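Local structure of beta-hexosaminidase (Neisseria gonorrhoeae, 6JTJ) at residues Thr164-Leu169 against Cys208-Pro213; Met252-Pro257 against Val290-Asp295. The protein probably cleaves terminal beta-1,4-linked N-acetylglucosamine from peptidoglycan fragments during cell-wall recycling, as a family 3 glycoside hydrolase of the NagZ subfamily. All blocks are in the same frame, centred on the assembly; numbering follows the deposited sequence.

Interaction 1: Thr164-Leu169 against Cys208-Pro213; sequences TPVLDL and CGKHFP. With NAG (2-acetamido-2-deoxy-beta-D-glucopyranose), chain I.
Cys208 N donates a hydrogen bond to Thr164 O (2.8 Å). Thr164 is joined to Pro165 by a cis peptide. At Gly209 there is no side chain, and Leu167 CD1 packs against the CA at 3.9 Å. Lys210 makes the single backbone bridge, with Val166. Its N bonds to Pro165 O, and its O receives Leu167 N (2.7 Å). Its side chain bends at chi3 (-73°) and brings NZ to O4 (3.0 Å) and O3 of the bound N-acetylglucosamine. Glu107 forms a salt bridge with the same NZ. A cis peptide links Lys210 to His211, and Lys210 CB lies over one ring face. Asp168 grips His211 twice. OD1 takes the backbone N from above the carboxylate plane (2.9 Å). OD2 takes ND1 through its syn lone pair (2.7 Å), with carboxylate and ring planes only 7° apart. This fixes the ring rotation and presents NE2 to the sugar O3, with which it shares a hydrogen bond (2.9 Å). Asp168 thus acts as a second-shell residue for a predicted substrate-binding histidine. The loop 164-169 packs against helices 186-202 and 242-249, while strand 208-212 is flanked by strand 254-257.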
# COMPACT_ATOMS: atom_id res chain seq x y z
N THR C 164 12.75 -10.58 -2.66
CA THR C 164 11.65 -11.43 -3.03
C THR C 164 12.03 -12.83 -2.56
O THR C 164 13.22 -13.17 -2.49
CB THR C 164 11.40 -11.32 -4.55
OG1 THR C 164 10.11 -11.83 -4.89
CG2 THR C 164 12.49 -12.05 -5.35
N PRO C 165 11.03 -13.67 -2.23
CA PRO C 165 9.61 -13.51 -2.40
C PRO C 165 8.80 -13.05 -1.20
O PRO C 165 9.18 -13.26 -0.04
CB PRO C 165 9.17 -14.92 -2.70
CG PRO C 165 10.04 -15.76 -1.81
CD PRO C 165 11.37 -15.06 -1.84
N VAL C 166 7.63 -12.49 -1.52
CA VAL C 166 6.56 -12.29 -0.56
C VAL C 166 6.00 -13.65 -0.13
O VAL C 166 5.60 -14.45 -0.97
CB VAL C 166 5.45 -11.43 -1.19
CG1 VAL C 166 4.22 -11.38 -0.29
CG2 VAL C 166 5.98 -10.03 -1.43
N LEU C 167 5.98 -13.88 1.18
CA LEU C 167 5.48 -15.10 1.79
C LEU C 167 4.19 -14.85 2.56
O LEU C 167 3.63 -15.75 3.19
CB LEU C 167 6.53 -15.65 2.74
CG LEU C 167 7.88 -16.01 2.13
CD1 LEU C 167 8.84 -16.55 3.19
CD2 LEU C 167 7.72 -17.03 1.02
N ASP C 168 3.72 -13.61 2.52
CA ASP C 168 2.45 -13.25 3.13
C ASP C 168 1.32 -14.04 2.48
O ASP C 168 1.35 -14.32 1.27
CB ASP C 168 2.19 -11.75 2.93
CG ASP C 168 3.31 -10.89 3.51
OD1 ASP C 168 3.74 -11.14 4.67
OD2 ASP C 168 3.71 -9.92 2.82
N LEU C 169 0.33 -14.42 3.28
CA LEU C 169 -0.80 -15.20 2.78
C LEU C 169 -1.93 -14.24 2.34
O LEU C 169 -2.17 -13.23 2.98
CB LEU C 169 -1.36 -16.11 3.87
CG LEU C 169 -0.38 -17.02 4.62
CD1 LEU C 169 -1.15 -17.92 5.59
CD2 LEU C 169 0.43 -17.86 3.65
N CYS C 208 14.87 -13.37 -0.18
CA CYS C 208 14.54 -12.57 0.99
C CYS C 208 13.04 -12.63 1.21
O CYS C 208 12.28 -12.06 0.41
CB CYS C 208 14.98 -11.11 0.81
SG CYS C 208 14.51 -10.04 2.17
N GLY C 209 12.63 -13.34 2.26
CA GLY C 209 11.23 -13.53 2.55
C GLY C 209 10.62 -12.29 3.19
O GLY C 209 11.24 -11.69 4.04
N LYS C 210 9.41 -11.93 2.77
CA LYS C 210 8.72 -10.75 3.28
C LYS C 210 7.26 -11.10 3.56
O LYS C 210 6.69 -11.87 2.79
CB LYS C 210 8.72 -9.64 2.23
CG LYS C 210 10.04 -9.43 1.54
CD LYS C 210 10.11 -8.06 0.86
CE LYS C 210 9.28 -7.97 -0.40
NZ LYS C 210 9.87 -6.94 -1.32
N HIS C 211 6.60 -10.54 4.59
CA HIS C 211 7.16 -9.64 5.60
C HIS C 211 6.94 -10.32 6.93
O HIS C 211 5.81 -10.46 7.38
CB HIS C 211 6.45 -8.29 5.55
CG HIS C 211 6.48 -7.65 4.20
ND1 HIS C 211 5.65 -8.06 3.17
CD2 HIS C 211 7.23 -6.64 3.71
CE1 HIS C 211 5.88 -7.31 2.11
NE2 HIS C 211 6.84 -6.45 2.41
N PHE C 212 8.02 -10.77 7.55
CA PHE C 212 7.97 -11.61 8.74
C PHE C 212 7.29 -10.87 9.88
O PHE C 212 7.64 -9.72 10.15
CB PHE C 212 9.38 -11.99 9.18
CG PHE C 212 9.42 -12.82 10.43
CD1 PHE C 212 9.28 -14.20 10.36
CD2 PHE C 212 9.59 -12.22 11.65
CE1 PHE C 212 9.30 -14.97 11.49
CE2 PHE C 212 9.63 -13.00 12.81
CZ PHE C 212 9.49 -14.36 12.73
N PRO C 213 6.40 -11.53 10.62
CA PRO C 213 5.95 -12.91 10.56
C PRO C 213 4.67 -13.14 9.74
O PRO C 213 4.09 -14.24 9.82
CB PRO C 213 5.67 -13.22 12.02
CG PRO C 213 5.09 -11.93 12.52
CD PRO C 213 5.81 -10.84 11.78
C1 NAG I . 8.77 -1.81 2.36
C2 NAG I . 7.98 -2.83 1.53
C3 NAG I . 8.84 -4.02 1.19
C4 NAG I . 10.17 -3.58 0.58
C5 NAG I . 10.93 -2.66 1.52
C6 NAG I . 12.16 -2.07 0.83
C7 NAG I . 5.57 -3.49 1.74
C8 NAG I . 5.40 -3.07 0.34
N2 NAG I . 6.81 -3.32 2.22
O1 NAG I . 8.19 -0.53 2.26
O3 NAG I . 8.12 -4.86 0.32
O4 NAG I . 10.97 -4.67 0.22
O5 NAG I . 10.09 -1.59 1.89
O6 NAG I . 11.84 -1.24 -0.27
O7 NAG I . 4.61 -3.90 2.40

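Interaction 2: Met252-Pro257 against Val290-Asp295; sequences MAAVMP and VIFSDD
Val290 O is approached by two groups of the neighbouring strand. Val255 N donates a hydrogen bond to it at 2.9 Å, and Ala254 CA adds a C-H...O contact. The ladder is parallel. Val290 N bonds to Ala253 O before this point, and Phe292 N bonds to Val255 O (3.1 Å) after it. Pro257 has no N-H to extend the ladder. Instead its ring carbon CD rests 3.1 Å from Phe292 O.

Phe292 is the residue round which Ala254 and Met256 pack. Val290 CG1 of the same strand covers one ring face, over the centre. Ala254 CB touches CE2 obliquely at 3.7 Å. Val255 O lies near the ring plane, at the edge. Met256 SD makes an oblique Met-aromatic contact, 4.9 Å from the ring centroid and 49° off the normal. The sulfur also touches Phe292 CB at 3.7 Å. Bends at chi2 (-80°) and chi3 fold the methionine chain along the other strand, so that CE comes within 3.3 Å of Ser293 O. The Met256 side chain also lies about 4 Å from the bound N-acetylglucosamine at its nearest atoms, so this packing borders the sugar site. Beyond Met256, the ring of Pro257 sits beside the backbone of Asp294, the predicted catalytic nucleophile.

Strands 254-257 and 290-295 are parallel neighbours in the family 3 catalytic barrel. Ala254 and Val290 point to one face of the sheet. Val255 and Ile291 point to the other, where helix 274-284 covers them through Leu281. Strand 208-212 flanks strand 254-257 on its other edge, and strand 321-323 continues the sheet beyond strand 290-295.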
# COMPACT_ATOMS: atom_id res chain seq x y z
N MET C 252 16.95 -19.69 2.83
CA MET C 252 16.61 -18.27 2.63
C MET C 252 17.67 -17.38 3.27
O MET C 252 18.05 -17.60 4.41
CB MET C 252 15.23 -18.00 3.24
CG MET C 252 14.76 -16.56 3.16
SD MET C 252 13.04 -16.38 3.68
CE MET C 252 13.10 -16.97 5.37
N ALA C 253 18.12 -16.36 2.54
CA ALA C 253 19.25 -15.53 2.98
C ALA C 253 18.89 -14.39 3.91
O ALA C 253 19.71 -13.94 4.70
CB ALA C 253 19.98 -14.95 1.78
N ALA C 254 17.65 -13.91 3.80
CA ALA C 254 17.24 -12.73 4.52
C ALA C 254 15.75 -12.69 4.71
O ALA C 254 14.98 -13.40 4.04
CB ALA C 254 17.69 -11.51 3.76
N VAL C 255 15.35 -11.80 5.59
CA VAL C 255 13.95 -11.54 5.90
C VAL C 255 13.77 -10.03 6.04
O VAL C 255 14.69 -9.34 6.52
CB VAL C 255 13.62 -12.31 7.18
CG1 VAL C 255 12.62 -11.60 8.03
CG2 VAL C 255 13.16 -13.73 6.84
N MET C 256 12.63 -9.52 5.59
CA MET C 256 12.19 -8.17 5.89
C MET C 256 11.00 -8.32 6.84
O MET C 256 10.10 -9.11 6.59
CB MET C 256 11.63 -7.41 4.67
CG MET C 256 12.63 -6.94 3.53
SD MET C 256 13.60 -5.47 3.84
CE MET C 256 12.52 -4.56 4.95
N PRO C 257 10.98 -7.52 7.92
CA PRO C 257 9.90 -7.65 8.88
C PRO C 257 8.69 -6.85 8.47
O PRO C 257 8.81 -5.87 7.74
CB PRO C 257 10.52 -7.09 10.15
CG PRO C 257 11.38 -5.99 9.65
CD PRO C 257 11.92 -6.46 8.30
N VAL C 290 20.21 -12.80 7.29
CA VAL C 290 20.06 -11.37 7.58
C VAL C 290 18.64 -11.05 8.02
O VAL C 290 17.66 -11.48 7.39
CB VAL C 290 20.35 -10.51 6.34
CG1 VAL C 290 19.88 -9.07 6.52
CG2 VAL C 290 21.82 -10.58 6.00
N ILE C 291 18.53 -10.29 9.10
CA ILE C 291 17.28 -9.62 9.41
C ILE C 291 17.49 -8.15 9.07
O ILE C 291 18.27 -7.45 9.75
CB ILE C 291 16.92 -9.80 10.88
CG1 ILE C 291 16.74 -11.28 11.20
CG2 ILE C 291 15.63 -9.05 11.20
CD1 ILE C 291 16.54 -11.58 12.67
N PHE C 292 16.82 -7.68 8.02
CA PHE C 292 16.79 -6.26 7.71
C PHE C 292 15.82 -5.51 8.63
O PHE C 292 14.89 -6.10 9.14
CB PHE C 292 16.33 -6.02 6.29
CG PHE C 292 17.34 -6.39 5.27
CD1 PHE C 292 18.52 -5.66 5.14
CD2 PHE C 292 17.13 -7.46 4.43
CE1 PHE C 292 19.45 -5.98 4.17
CE2 PHE C 292 18.06 -7.80 3.47
CZ PHE C 292 19.23 -7.06 3.34
N SER C 293 16.04 -4.20 8.83
CA SER C 293 15.10 -3.37 9.58
C SER C 293 14.03 -2.89 8.62
O SER C 293 14.14 -3.09 7.43
CB SER C 293 15.81 -2.13 10.16
OG SER C 293 15.99 -1.14 9.16
N ASP C 294 13.00 -2.21 9.11
CA ASP C 294 12.16 -1.44 8.12
C ASP C 294 12.95 -0.20 7.72
O ASP C 294 13.95 0.11 8.36
CB ASP C 294 10.76 -1.03 8.61
CG ASP C 294 10.49 -1.35 10.05
OD1 ASP C 294 11.48 -1.63 10.79
OD2 ASP C 294 9.28 -1.33 10.42
N ASP C 295 12.48 0.51 6.69
CA ASP C 295 13.02 1.85 6.34
C ASP C 295 12.79 2.73 7.58
O ASP C 295 11.63 2.93 7.98
CB ASP C 295 12.33 2.42 5.08
CG ASP C 295 12.96 3.73 4.59
OD1 ASP C 295 14.03 4.15 5.08
OD2 ASP C 295 12.33 4.39 3.73

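Interaction 1 comes first in the chain and is complete before the segments of interaction 2 begin. Their centres are 10 Å apart, and they touch directly. Strands 208-212 and 254-257 are neighbours in one parallel run of the sheet, which strand 290-295 continues. Probable hydrogen bonds join them, from Phe212 N to Met256 O (2.8 Å) and from Gly209 N to Ala254 O (3.0 Å). Phe212 CB also packs on Val255 CG1. All four segments fall within the family 3 N-terminal domain. Interaction 1 supplies Lys210 and His211 to the sugar, and interaction 2 carries the predicted nucleophile, so strands two apart in the sheet, with 254-257 between them, probably bring both to one active site.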